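Local atomic coordinates of diaminobutyrate-pyruvate transaminase and L-2,4-diaminobutyrate decarboxylase (Vibrio parahaemolyticus, PDB entry 2QMA), a protein that probably decarboxylates L-2,4-diaminobutyrate with pyridoxal 5'-phosphate through the C-terminal domain seen here, the full-length protein probably also acting as a transaminase. Residues W290-G295 and A316-V321; W148-Y153 and A335-D340; E440-L445 and T466-T471; Q415-A420 and L428-H433. One frame throughout, in Å; residues are numbered along the deposited sequence.

Contact 1 (W290-G295 and A316-V321); sequences WMHVDG and AHSISV
Trp-290 opens this parallel pairing by lying against His-317, whose CB comes over the indole face, 3.3 Å from Trp-290 CE2; the imidazole and the five-membered ring form an offset stack with planes 28° apart. With CG anti to the backbone N (chi1 -176°), the indole lies along the neighbouring strand, and Trp-290 NE1 donates in its own ring plane to Ser-318 OG at 2.8 Å. Met-291, a selenomethionine, presents its O to Ser-318 N at 3.3 Å and, more weakly, to His-317 N, while its bent chain carries CE onto Ala-316. His-292 ND1 reaches Ser-318 OG at 2.7 Å, so two ring nitrogens fix one buried hydroxyl. Val-293 bonds in both directions, N to Ser-318 O (2.8 Å) and O to Ser-320 N (3.0 Å), and its CG2 meets Ala-316 on the opposite face of the sheet from His-292. A water lies between Asp-294 OD1 and Ser-320 OG, and Asn-171 binds both side chains; Asp-294 lies about 7 Å, side chain to side chain, from Lys-325, predicted to carry the cofactor, not attached here. Gly-295 N ends the pairing with a bent bond to Ser-320 O. Helix 167-187 packs on the Trp-290 and Ser-320 face of the mixed seven-stranded sheet in this fold-type-I PLP-enzyme large domain, helix 277-287 on the Met-291 and Val-293 face, and strands 258-265 and 334-338 flank the pair.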
loop_
_atom_site.group_PDB
_atom_site.type_symbol
_atom_site.label_atom_id
_atom_site.label_comp_id
_atom_site.label_asym_id
_atom_site.label_seq_id
_atom_site.Cartn_x
_atom_site.Cartn_y
_atom_site.Cartn_z
ATOM N N TRP A 290 4.100 -17.362 -20.135
ATOM C CA TRP A 290 3.906 -17.206 -18.683
ATOM C C TRP A 290 2.398 -17.191 -18.347
ATOM O O TRP A 290 1.667 -16.328 -18.843
ATOM C CB TRP A 290 4.479 -15.836 -18.345
ATOM C CG TRP A 290 4.485 -15.469 -16.937
ATOM C CD1 TRP A 290 3.389 -15.123 -16.147
ATOM C CD2 TRP A 290 5.645 -15.320 -16.104
ATOM N NE1 TRP A 290 3.821 -14.818 -14.874
ATOM C CE2 TRP A 290 5.189 -14.913 -14.819
ATOM C CE3 TRP A 290 7.020 -15.511 -16.312
ATOM C CZ2 TRP A 290 6.066 -14.714 -13.731
ATOM C CZ3 TRP A 290 7.879 -15.297 -15.254
ATOM C CH2 TRP A 290 7.408 -14.912 -13.977
HETATM N N MSE A 291 1.946 -18.100 -17.477
HETATM C CA MSE A 291 0.577 -18.064 -17.024
HETATM C C MSE A 291 0.562 -17.366 -15.693
HETATM O O MSE A 291 1.216 -17.809 -14.730
HETATM C CB MSE A 291 -0.065 -19.440 -16.855
HETATM C CG MSE A 291 -1.530 -19.223 -16.210
HETATM SE SE MSE A 291 -2.537 -20.887 -16.057
HETATM C CE MSE A 291 -1.578 -21.747 -14.611
ATOM N N HIS A 292 -0.186 -16.283 -15.662
ATOM C CA HIS A 292 -0.427 -15.533 -14.430
ATOM C C HIS A 292 -1.852 -15.853 -14.005
ATOM O O HIS A 292 -2.802 -15.675 -14.800
ATOM C CB HIS A 292 -0.196 -14.005 -14.617
ATOM C CG HIS A 292 -0.653 -13.208 -13.423
ATOM N ND1 HIS A 292 0.045 -13.174 -12.233
ATOM C CD2 HIS A 292 -1.776 -12.460 -13.221
ATOM C CE1 HIS A 292 -0.620 -12.449 -11.349
ATOM N NE2 HIS A 292 -1.708 -11.970 -11.930
ATOM N N VAL A 293 -2.022 -16.303 -12.757
ATOM C CA VAL A 293 -3.384 -16.584 -12.244
ATOM C C VAL A 293 -3.873 -15.397 -11.410
ATOM O O VAL A 293 -3.273 -15.074 -10.390
ATOM C CB VAL A 293 -3.480 -17.900 -11.437
ATOM C CG1 VAL A 293 -4.930 -17.990 -10.796
ATOM C CG2 VAL A 293 -3.178 -19.110 -12.332
ATOM N N ASP A 294 -4.940 -14.726 -11.847
ATOM C CA ASP A 294 -5.507 -13.681 -11.026
ATOM C C ASP A 294 -6.508 -14.335 -10.041
ATOM O O ASP A 294 -7.710 -14.542 -10.357
ATOM C CB ASP A 294 -6.169 -12.590 -11.890
ATOM C CG ASP A 294 -6.781 -11.435 -11.049
ATOM O OD1 ASP A 294 -6.757 -11.497 -9.798
ATOM O OD2 ASP A 294 -7.316 -10.470 -11.662
ATOM N N GLY A 295 -6.043 -14.645 -8.836
ATOM C CA GLY A 295 -6.970 -15.243 -7.893
ATOM C C GLY A 295 -7.418 -14.313 -6.809
ATOM O O GLY A 295 -7.705 -14.778 -5.714
ATOM N N ALA A 316 1.003 -22.419 -12.210
ATOM C CA ALA A 316 1.133 -21.005 -12.623
ATOM C C ALA A 316 2.567 -20.530 -12.514
ATOM O O ALA A 316 3.299 -20.912 -11.581
ATOM C CB ALA A 316 0.253 -20.119 -11.752
ATOM N N HIS A 317 2.965 -19.655 -13.423
ATOM C CA HIS A 317 4.223 -18.943 -13.205
ATOM C C HIS A 317 4.086 -17.947 -12.066
ATOM O O HIS A 317 5.046 -17.745 -11.306
ATOM C CB HIS A 317 4.696 -18.181 -14.438
ATOM C CG HIS A 317 5.161 -19.057 -15.564
ATOM N ND1 HIS A 317 4.299 -19.856 -16.287
ATOM C CD2 HIS A 317 6.394 -19.245 -16.093
ATOM C CE1 HIS A 317 4.988 -20.497 -17.222
ATOM N NE2 HIS A 317 6.263 -20.143 -17.126
ATOM N N SER A 318 2.911 -17.281 -11.994
ATOM C CA SER A 318 2.659 -16.340 -10.904
ATOM C C SER A 318 1.192 -16.390 -10.510
ATOM O O SER A 318 0.339 -16.715 -11.357
ATOM C CB SER A 318 3.060 -14.919 -11.315
ATOM O OG SER A 318 2.395 -14.486 -12.505
ATOM N N ILE A 319 0.915 -16.070 -9.241
ATOM C CA ILE A 319 -0.436 -16.074 -8.703
ATOM C C ILE A 319 -0.620 -14.864 -7.808
ATOM O O ILE A 319 0.172 -14.640 -6.878
ATOM C CB ILE A 319 -0.700 -17.291 -7.834
ATOM C CG1 ILE A 319 -0.472 -18.624 -8.615
ATOM C CG2 ILE A 319 -2.110 -17.235 -7.199
ATOM C CD1 ILE A 319 -0.311 -19.799 -7.691
ATOM N N SER A 320 -1.662 -14.087 -8.090
ATOM C CA SER A 320 -2.044 -13.068 -7.128
ATOM C C SER A 320 -3.197 -13.524 -6.204
ATOM O O SER A 320 -4.145 -14.199 -6.612
ATOM C CB SER A 320 -2.217 -11.707 -7.723
ATOM O OG SER A 320 -3.201 -11.647 -8.690
ATOM N N VAL A 321 -3.024 -13.209 -4.934
ATOM C CA VAL A 321 -3.907 -13.634 -3.844
ATOM C C VAL A 321 -4.275 -12.334 -3.093
ATOM O O VAL A 321 -3.387 -11.575 -2.707
ATOM C CB VAL A 321 -3.181 -14.607 -2.839
ATOM C CG1 VAL A 321 -4.173 -15.078 -1.774
ATOM C CG2 VAL A 321 -2.515 -15.782 -3.545
HETATM O O HOH W 1 -5.319 -9.738 -8.536
#

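Contact 2 (W148-Y153 and A335-D340); sequences WLCDKY and ALLVND
Leu-337 packs its forked end from strand 334-338 of the central mixed sheet against Leu-149, Cys-150 and Tyr-153 at the end of helix 136-152. Its CG stands anti to the carbonyl carbon (chi1 -49°), which sends both methyls toward the helix. CD1 approaches the phenol ring obliquely, 3.6 Å from Tyr-153 CD2, the two side chains crossing at about a right angle. Leu-337 CD1 and CD2 each lie 4.1 Å from Leu-149 CB, and CD2 alone goes on to Cys-150 SG, 4.2 Å away. Further along the helix-facing side of the strand, Leu-149 CD1 just reaches Ala-335 CB at 4.4 Å. Tyr-153 adopts a similar first torsion (chi1 -73°), turning its ring to the strand, while its OH goes past the contact to a weak bond with Gly-299 O. On the same helix, Trp-148 and Lys-152 engage Asp-74 of the second subunit. Between helix and strand no hydrogen bond forms, so the buried join relies on van der Waals and hydrophobic contact, most of it through one leucine.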
loop_
_atom_site.group_PDB
_atom_site.type_symbol
_atom_site.label_atom_id
_atom_site.label_comp_id
_atom_site.label_asym_id
_atom_site.label_seq_id
_atom_site.Cartn_x
_atom_site.Cartn_y
_atom_site.Cartn_z
ATOM N N TRP A 148 4.078 -20.678 3.887
ATOM C CA TRP A 148 2.819 -21.385 4.160
ATOM C C TRP A 148 1.910 -21.304 2.912
ATOM O O TRP A 148 1.332 -22.299 2.472
ATOM C CB TRP A 148 2.140 -20.752 5.402
ATOM C CG TRP A 148 0.841 -21.365 5.828
ATOM C CD1 TRP A 148 0.677 -22.513 6.537
ATOM C CD2 TRP A 148 -0.480 -20.850 5.565
ATOM N NE1 TRP A 148 -0.658 -22.765 6.711
ATOM C CE2 TRP A 148 -1.398 -21.776 6.119
ATOM C CE3 TRP A 148 -0.974 -19.731 4.852
ATOM C CZ2 TRP A 148 -2.789 -21.586 6.061
ATOM C CZ3 TRP A 148 -2.351 -19.547 4.755
ATOM C CH2 TRP A 148 -3.254 -20.468 5.370
ATOM N N LEU A 149 1.803 -20.113 2.343
ATOM C CA LEU A 149 0.931 -19.901 1.179
ATOM C C LEU A 149 1.393 -20.774 0.019
ATOM O O LEU A 149 0.596 -21.409 -0.658
ATOM C CB LEU A 149 1.015 -18.422 0.745
ATOM C CG LEU A 149 0.247 -17.445 1.632
ATOM C CD1 LEU A 149 0.582 -15.994 1.205
ATOM C CD2 LEU A 149 -1.267 -17.784 1.533
ATOM N N CYS A 150 2.690 -20.787 -0.212
ATOM C CA CYS A 150 3.274 -21.592 -1.303
ATOM C C CYS A 150 2.891 -23.070 -1.145
ATOM O O CYS A 150 2.547 -23.721 -2.122
ATOM C CB CYS A 150 4.790 -21.394 -1.339
ATOM S SG CYS A 150 5.234 -19.738 -2.018
ATOM N N ASP A 151 2.909 -23.576 0.091
ATOM C CA ASP A 151 2.371 -24.925 0.416
ATOM C C ASP A 151 0.896 -25.140 0.045
ATOM O O ASP A 151 0.520 -26.142 -0.622
ATOM C CB ASP A 151 2.686 -25.262 1.884
ATOM C CG ASP A 151 1.432 -25.638 2.755
ATOM O OD1 ASP A 151 1.135 -24.798 3.674
ATOM O OD2 ASP A 151 0.816 -26.765 2.559
ATOM N N LYS A 152 0.080 -24.170 0.441
ATOM C CA LYS A 152 -1.356 -24.256 0.280
ATOM C C LYS A 152 -1.721 -24.335 -1.193
ATOM O O LYS A 152 -2.662 -25.058 -1.553
ATOM C CB LYS A 152 -2.061 -23.093 0.981
ATOM C CG LYS A 152 -2.057 -23.187 2.506
ATOM C CD LYS A 152 -2.713 -24.529 2.955
ATOM C CE LYS A 152 -2.718 -24.698 4.446
ATOM N NZ LYS A 152 -3.287 -26.025 4.865
ATOM N N TYR A 153 -0.943 -23.656 -2.044
ATOM C CA TYR A 153 -1.193 -23.654 -3.498
ATOM C C TYR A 153 -0.404 -24.769 -4.207
ATOM O O TYR A 153 -0.422 -24.845 -5.449
ATOM C CB TYR A 153 -0.919 -22.256 -4.123
ATOM C CG TYR A 153 -1.998 -21.252 -3.760
ATOM C CD1 TYR A 153 -3.205 -21.217 -4.447
ATOM C CD2 TYR A 153 -1.833 -20.366 -2.693
ATOM C CE1 TYR A 153 -4.214 -20.337 -4.078
ATOM C CE2 TYR A 153 -2.844 -19.478 -2.320
ATOM C CZ TYR A 153 -4.024 -19.473 -3.004
ATOM O OH TYR A 153 -5.034 -18.588 -2.633
ATOM N N ALA A 335 -0.726 -10.730 -1.882
ATOM C CA ALA A 335 0.659 -11.224 -2.157
ATOM C C ALA A 335 0.715 -11.665 -3.594
ATOM O O ALA A 335 -0.311 -11.931 -4.208
ATOM C CB ALA A 335 0.998 -12.394 -1.285
ATOM N N LEU A 336 1.924 -11.779 -4.084
ATOM C CA LEU A 336 2.178 -12.377 -5.354
ATOM C C LEU A 336 3.080 -13.557 -5.122
ATOM O O LEU A 336 4.188 -13.403 -4.579
ATOM C CB LEU A 336 2.891 -11.391 -6.246
ATOM C CG LEU A 336 3.140 -12.018 -7.646
ATOM C CD1 LEU A 336 1.841 -11.940 -8.517
ATOM C CD2 LEU A 336 4.332 -11.374 -8.286
ATOM N N LEU A 337 2.635 -14.732 -5.573
ATOM C CA LEU A 337 3.449 -15.945 -5.456
ATOM C C LEU A 337 4.025 -16.283 -6.818
ATOM O O LEU A 337 3.389 -16.035 -7.879
ATOM C CB LEU A 337 2.613 -17.131 -4.955
ATOM C CG LEU A 337 1.755 -16.849 -3.700
ATOM C CD1 LEU A 337 0.953 -18.114 -3.390
ATOM C CD2 LEU A 337 2.644 -16.437 -2.484
ATOM N N VAL A 338 5.225 -16.830 -6.794
ATOM C CA VAL A 338 5.839 -17.329 -8.006
ATOM C C VAL A 338 6.330 -18.770 -7.828
ATOM O O VAL A 338 6.782 -19.157 -6.737
ATOM C CB VAL A 338 7.029 -16.410 -8.573
ATOM C CG1 VAL A 338 6.507 -14.956 -8.925
ATOM C CG2 VAL A 338 8.259 -16.431 -7.667
ATOM N N ASN A 339 6.205 -19.555 -8.888
ATOM C CA ASN A 339 6.637 -20.927 -8.841
ATOM C C ASN A 339 8.155 -21.068 -8.847
ATOM O O ASN A 339 8.701 -22.044 -8.309
ATOM C CB ASN A 339 6.006 -21.759 -9.983
ATOM C CG ASN A 339 5.135 -22.903 -9.455
ATOM O OD1 ASN A 339 5.508 -23.588 -8.481
ATOM N ND2 ASN A 339 3.974 -23.136 -10.107
ATOM N N ASP A 340 8.843 -20.076 -9.407
ATOM C CA ASP A 340 10.344 -20.155 -9.457
ATOM C C ASP A 340 10.909 -18.816 -9.014
ATOM O O ASP A 340 10.874 -17.841 -9.763
ATOM C CB ASP A 340 10.790 -20.478 -10.890
ATOM C CG ASP A 340 12.273 -20.743 -10.996
ATOM O OD1 ASP A 340 13.039 -20.306 -10.095
ATOM O OD2 ASP A 340 12.682 -21.381 -11.987
#

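Contact 3 (E440-L445 and T466-T471); sequences ELNKAL and TALKFT
A helix lies on a sheet here: Asn-442, Lys-443 and Leu-445 of helix 438-452 rest against Thr-466 and Leu-468 of strand 465-471, in the small four-stranded antiparallel sheet near the C-terminus. The segment axes are 7.9 Å apart at closest approach and inclined at 36°. Leu-468 fills the middle of the interface, its CD1 lying 3.9 Å from Leu-445 CD1 and 3.4 Å from Asn-442 OD1. The leucine offers that buried amide oxygen no hydrogen bond; Ala-431 N on the adjoining strand supplies it. Helix 438-452 connects strands 426-431 and 458-462, which run the same way with 465-471 slotted between them, making a split beta-alpha-beta unit; the helix thus packs on the inserted strand. Thr-466 CG2 meets Asn-442 CB at 4.0 Å. Toward the surface, Lys-443, bent at three successive torsions, folds back across Thr-466, and its NZ makes a weak hydrogen bond of 3.2 Å to Thr-466 OG1.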
loop_
_atom_site.group_PDB
_atom_site.type_symbol
_atom_site.label_atom_id
_atom_site.label_comp_id
_atom_site.label_asym_id
_atom_site.label_seq_id
_atom_site.Cartn_x
_atom_site.Cartn_y
_atom_site.Cartn_z
ATOM N N GLU A 440 -33.998 1.244 -16.851
ATOM C CA GLU A 440 -34.213 2.498 -16.152
ATOM C C GLU A 440 -34.547 2.241 -14.692
ATOM O O GLU A 440 -34.005 2.910 -13.811
ATOM C CB GLU A 440 -35.327 3.302 -16.833
ATOM C CG GLU A 440 -35.583 4.659 -16.201
ATOM C CD GLU A 440 -36.998 5.165 -16.428
ATOM O OE1 GLU A 440 -37.609 4.830 -17.469
ATOM O OE2 GLU A 440 -37.504 5.892 -15.547
ATOM N N LEU A 441 -35.438 1.272 -14.461
ATOM C CA LEU A 441 -35.934 0.937 -13.128
ATOM C C LEU A 441 -34.801 0.433 -12.248
ATOM O O LEU A 441 -34.605 0.918 -11.143
ATOM C CB LEU A 441 -37.061 -0.103 -13.215
ATOM C CG LEU A 441 -37.460 -0.839 -11.936
ATOM C CD1 LEU A 441 -38.075 0.140 -10.934
ATOM C CD2 LEU A 441 -38.397 -2.013 -12.202
ATOM N N ASN A 442 -34.026 -0.517 -12.763
ATOM C CA ASN A 442 -32.937 -1.090 -11.971
ATOM C C ASN A 442 -31.769 -0.139 -11.710
ATOM O O ASN A 442 -31.164 -0.159 -10.628
ATOM C CB ASN A 442 -32.485 -2.432 -12.557
ATOM C CG ASN A 442 -33.502 -3.513 -12.335
ATOM O OD1 ASN A 442 -33.525 -4.151 -11.272
ATOM N ND2 ASN A 442 -34.363 -3.740 -13.334
ATOM N N LYS A 443 -31.461 0.721 -12.674
ATOM C CA LYS A 443 -30.510 1.802 -12.407
ATOM C C LYS A 443 -30.963 2.730 -11.276
ATOM O O LYS A 443 -30.184 3.058 -10.370
ATOM C CB LYS A 443 -30.240 2.615 -13.671
ATOM C CG LYS A 443 -29.259 1.927 -14.578
ATOM C CD LYS A 443 -28.361 2.942 -15.256
ATOM C CE LYS A 443 -28.793 3.152 -16.680
ATOM N NZ LYS A 443 -28.849 1.873 -17.448
ATOM N N ALA A 444 -32.221 3.143 -11.326
ATOM C CA ALA A 444 -32.723 4.097 -10.374
ATOM C C ALA A 444 -32.799 3.444 -8.981
ATOM O O ALA A 444 -32.375 4.042 -7.994
ATOM C CB ALA A 444 -34.065 4.637 -10.827
ATOM N N LEU A 445 -33.266 2.195 -8.905
ATOM C CA LEU A 445 -33.372 1.588 -7.593
ATOM C C LEU A 445 -31.999 1.333 -6.952
ATOM O O LEU A 445 -31.851 1.509 -5.743
ATOM C CB LEU A 445 -34.292 0.363 -7.586
ATOM C CG LEU A 445 -33.852 -1.042 -7.891
ATOM C CD1 LEU A 445 -33.028 -1.593 -6.707
ATOM C CD2 LEU A 445 -35.115 -1.874 -8.136
ATOM N N THR A 466 -29.132 -4.051 -17.721
ATOM C CA THR A 466 -28.672 -3.625 -16.395
ATOM C C THR A 466 -29.078 -4.720 -15.398
ATOM O O THR A 466 -30.247 -5.140 -15.345
ATOM C CB THR A 466 -29.233 -2.238 -15.967
ATOM O OG1 THR A 466 -28.571 -1.206 -16.709
ATOM C CG2 THR A 466 -28.973 -1.976 -14.511
ATOM N N ALA A 467 -28.082 -5.212 -14.667
ATOM C CA ALA A 467 -28.291 -6.215 -13.635
ATOM C C ALA A 467 -27.892 -5.594 -12.313
ATOM O O ALA A 467 -26.939 -4.820 -12.247
ATOM C CB ALA A 467 -27.446 -7.443 -13.900
ATOM N N LEU A 468 -28.658 -5.923 -11.277
ATOM C CA LEU A 468 -28.211 -5.749 -9.896
ATOM C C LEU A 468 -27.333 -6.918 -9.492
ATOM O O LEU A 468 -27.468 -7.998 -10.027
ATOM C CB LEU A 468 -29.411 -5.697 -8.962
ATOM C CG LEU A 468 -30.401 -4.564 -9.305
ATOM C CD1 LEU A 468 -31.655 -4.821 -8.517
ATOM C CD2 LEU A 468 -29.797 -3.204 -8.975
ATOM N N LYS A 469 -26.453 -6.673 -8.526
ATOM C CA LYS A 469 -25.518 -7.667 -8.028
ATOM C C LYS A 469 -25.404 -7.701 -6.505
ATOM O O LYS A 469 -25.272 -6.656 -5.840
ATOM C CB LYS A 469 -24.111 -7.455 -8.637
ATOM C CG LYS A 469 -23.038 -8.360 -8.038
ATOM C CD LYS A 469 -21.698 -8.275 -8.841
ATOM C CE LYS A 469 -20.995 -6.930 -8.648
ATOM N NZ LYS A 469 -19.623 -6.983 -9.317
ATOM N N PHE A 470 -25.447 -8.920 -5.981
ATOM C CA PHE A 470 -25.042 -9.247 -4.631
ATOM C C PHE A 470 -23.651 -9.894 -4.782
ATOM O O PHE A 470 -23.475 -10.853 -5.564
ATOM C CB PHE A 470 -25.940 -10.332 -3.984
ATOM C CG PHE A 470 -27.389 -9.951 -3.715
ATOM C CD1 PHE A 470 -27.831 -8.627 -3.641
ATOM C CD2 PHE A 470 -28.306 -10.971 -3.440
ATOM C CE1 PHE A 470 -29.215 -8.338 -3.330
ATOM C CE2 PHE A 470 -29.653 -10.695 -3.122
ATOM C CZ PHE A 470 -30.106 -9.380 -3.090
ATOM N N THR A 471 -22.702 -9.408 -3.994
ATOM C CA THR A 471 -21.457 -10.105 -3.709
ATOM C C THR A 471 -21.512 -10.588 -2.265
ATOM O O THR A 471 -21.317 -9.803 -1.304
ATOM C CB THR A 471 -20.255 -9.186 -3.979
ATOM O OG1 THR A 471 -20.324 -8.775 -5.348
ATOM C CG2 THR A 471 -18.924 -9.948 -3.772
#

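Contact 4 (Q415-A420 and L428-H433); sequences QFELLA and LFRATH
Phe-416 and Phe-429 form the apolar centre of this beta hairpin, side by side and pointing the same way. Phe-416 CD1 touches the edge of the Phe-429 ring, 3.8 Å from Phe-429 CE1, with the ring planes inclined at 68°. Helices 389-411 and 479-495 close over both rings. Around them the antiparallel strands are joined by backbone bonds: Glu-417 and Arg-430 make a hydrogen-bonded pair, and Leu-419 N donates to Leu-428 O at 2.7 Å. On the other face, Leu-419 CD1 lies across the Arg-430 chain, 3.8 Å from its CG. The arginine leaves the backbone with CG between N and the carbonyl carbon (chi1 64°) and then runs straight out beside Glu-417. There a side-on salt bridge forms: in the guanidinium plane, Glu-417 OE1 lies 2.7 Å from Arg-430 NE on its anti side and 2.9 Å from Arg-430 NH2 on its syn side. A water links the same oxygen to Thr-432 OG1. Three donors on a single oxygen would probably favour a charged carboxylate, and the two-nitrogen grip limits rotation of the arginine end, so the hairpin has an oily side buried under helices and an ionic side at its partly exposed edge.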
loop_
_atom_site.group_PDB
_atom_site.type_symbol
_atom_site.label_atom_id
_atom_site.label_comp_id
_atom_site.label_asym_id
_atom_site.label_seq_id
_atom_site.Cartn_x
_atom_site.Cartn_y
_atom_site.Cartn_z
ATOM N N GLN A 415 -41.354 -11.170 -8.719
ATOM C CA GLN A 415 -40.968 -9.753 -8.677
ATOM C C GLN A 415 -39.547 -9.475 -9.204
ATOM O O GLN A 415 -39.167 -8.316 -9.398
ATOM C CB GLN A 415 -41.122 -9.184 -7.253
ATOM C CG GLN A 415 -42.540 -9.173 -6.696
ATOM C CD GLN A 415 -43.439 -8.216 -7.462
ATOM O OE1 GLN A 415 -44.114 -8.615 -8.411
ATOM N NE2 GLN A 415 -43.414 -6.941 -7.087
ATOM N N PHE A 416 -38.788 -10.545 -9.460
ATOM C CA PHE A 416 -37.401 -10.452 -9.919
ATOM C C PHE A 416 -37.166 -11.419 -11.065
ATOM O O PHE A 416 -37.976 -12.313 -11.301
ATOM C CB PHE A 416 -36.411 -10.731 -8.774
ATOM C CG PHE A 416 -36.541 -9.755 -7.627
ATOM C CD1 PHE A 416 -35.903 -8.526 -7.686
ATOM C CD2 PHE A 416 -37.346 -10.052 -6.523
ATOM C CE1 PHE A 416 -36.037 -7.582 -6.655
ATOM C CE2 PHE A 416 -37.498 -9.129 -5.476
ATOM C CZ PHE A 416 -36.849 -7.890 -5.539
ATOM N N GLU A 417 -36.064 -11.218 -11.767
ATOM C CA GLU A 417 -35.614 -12.142 -12.786
ATOM C C GLU A 417 -34.136 -12.463 -12.548
ATOM O O GLU A 417 -33.291 -11.572 -12.507
ATOM C CB GLU A 417 -35.834 -11.552 -14.171
ATOM C CG GLU A 417 -35.147 -12.343 -15.286
ATOM C CD GLU A 417 -35.316 -11.718 -16.671
ATOM O OE1 GLU A 417 -35.469 -10.474 -16.782
ATOM O OE2 GLU A 417 -35.251 -12.494 -17.655
ATOM N N LEU A 418 -33.840 -13.746 -12.379
ATOM C CA LEU A 418 -32.484 -14.187 -12.224
ATOM C C LEU A 418 -31.772 -14.070 -13.592
ATOM O O LEU A 418 -32.291 -14.569 -14.606
ATOM C CB LEU A 418 -32.448 -15.622 -11.666
ATOM C CG LEU A 418 -31.063 -16.256 -11.481
ATOM C CD1 LEU A 418 -30.353 -15.618 -10.298
ATOM C CD2 LEU A 418 -31.147 -17.752 -11.301
ATOM N N LEU A 419 -30.603 -13.420 -13.621
ATOM C CA LEU A 419 -29.852 -13.212 -14.888
ATOM C C LEU A 419 -28.614 -14.133 -15.172
ATOM O O LEU A 419 -28.083 -14.144 -16.293
ATOM C CB LEU A 419 -29.470 -11.739 -15.036
ATOM C CG LEU A 419 -30.682 -10.812 -15.264
ATOM C CD1 LEU A 419 -30.317 -9.356 -15.004
ATOM C CD2 LEU A 419 -31.289 -11.008 -16.673
ATOM N N ALA A 420 -28.169 -14.885 -14.176
ATOM C CA ALA A 420 -27.081 -15.865 -14.357
ATOM C C ALA A 420 -27.131 -16.927 -13.271
ATOM O O ALA A 420 -27.633 -16.689 -12.161
ATOM C CB ALA A 420 -25.702 -15.170 -14.364
ATOM N N LEU A 428 -26.630 -12.399 -9.860
ATOM C CA LEU A 428 -26.955 -11.404 -10.865
ATOM C C LEU A 428 -28.428 -11.510 -11.233
ATOM O O LEU A 428 -28.917 -12.573 -11.643
ATOM C CB LEU A 428 -26.043 -11.561 -12.105
ATOM C CG LEU A 428 -24.529 -11.409 -11.881
ATOM C CD1 LEU A 428 -23.696 -11.738 -13.121
ATOM C CD2 LEU A 428 -24.131 -10.001 -11.356
ATOM N N PHE A 429 -29.146 -10.402 -11.049
ATOM C CA PHE A 429 -30.595 -10.406 -11.171
ATOM C C PHE A 429 -31.099 -8.995 -11.354
ATOM O O PHE A 429 -30.335 -8.060 -11.336
ATOM C CB PHE A 429 -31.208 -11.018 -9.905
ATOM C CG PHE A 429 -31.121 -10.120 -8.693
ATOM C CD1 PHE A 429 -32.251 -9.410 -8.250
ATOM C CD2 PHE A 429 -29.930 -9.983 -7.993
ATOM C CE1 PHE A 429 -32.193 -8.578 -7.122
ATOM C CE2 PHE A 429 -29.856 -9.167 -6.849
ATOM C CZ PHE A 429 -30.995 -8.459 -6.424
ATOM N N ARG A 430 -32.397 -8.846 -11.537
ATOM C CA ARG A 430 -32.953 -7.522 -11.713
ATOM C C ARG A 430 -34.370 -7.551 -11.213
ATOM O O ARG A 430 -34.962 -8.629 -11.134
ATOM C CB ARG A 430 -32.891 -7.100 -13.185
ATOM C CG ARG A 430 -33.726 -7.931 -14.133
ATOM C CD ARG A 430 -33.715 -7.252 -15.474
ATOM N NE ARG A 430 -34.340 -8.034 -16.531
ATOM C CZ ARG A 430 -34.304 -7.688 -17.816
ATOM N NH1 ARG A 430 -33.678 -6.575 -18.193
ATOM N NH2 ARG A 430 -34.884 -8.455 -18.730
ATOM N N ALA A 431 -34.878 -6.388 -10.787
ATOM C CA ALA A 431 -36.312 -6.217 -10.568
ATOM C C ALA A 431 -37.035 -6.288 -11.912
ATOM O O ALA A 431 -36.553 -5.762 -12.916
ATOM C CB ALA A 431 -36.599 -4.888 -9.880
ATOM N N THR A 432 -38.190 -6.937 -11.921
ATOM C CA THR A 432 -38.941 -7.116 -13.153
ATOM C C THR A 432 -40.331 -6.427 -13.067
ATOM O O THR A 432 -40.812 -6.125 -11.968
ATOM C CB THR A 432 -38.988 -8.618 -13.533
ATOM O OG1 THR A 432 -39.333 -8.762 -14.909
ATOM C CG2 THR A 432 -39.974 -9.378 -12.650
ATOM N N HIS A 433 -40.937 -6.149 -14.225
ATOM C CA HIS A 433 -42.254 -5.479 -14.338
ATOM C C HIS A 433 -42.755 -5.718 -15.767
ATOM O O HIS A 433 -41.936 -5.764 -16.700
ATOM C CB HIS A 433 -42.115 -3.973 -14.089
ATOM C CG HIS A 433 -43.423 -3.262 -13.863
ATOM N ND1 HIS A 433 -44.065 -2.547 -14.852
ATOM C CD2 HIS A 433 -44.202 -3.156 -12.760
ATOM C CE1 HIS A 433 -45.186 -2.038 -14.369
ATOM N NE2 HIS A 433 -45.290 -2.388 -13.100
HETATM O O HOH W 2 -42.931 -7.005 -11.122
HETATM O O HOH W 3 -38.018 -10.051 -17.075
HETATM O O HOH W 4 -26.626 -15.340 -10.327
#

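How the contacts relate
The four contacts form two pairs, a worked case of a chain building separate sheets and clothing each with helices. Contacts 1 and 2, centres 10 Å apart, share the central sheet: strands 318-322 and 334-338 are neighbours, joined by Leu-337 N to Ile-319 O at 2.8 Å. Contacts 3 and 4, centres 9 Å apart, share the C-terminal sheet, where Leu-468 N meets Phe-429 O at 2.7 Å. Between the pairs there is no touch; contacts 2 and 3 lie on opposite sides of the chain's centre, 38 Å apart between centres. Lys-325, predicted to carry the cofactor, which is not attached here, belongs with the first pair, its side chain about 10 Å from that of Tyr-153.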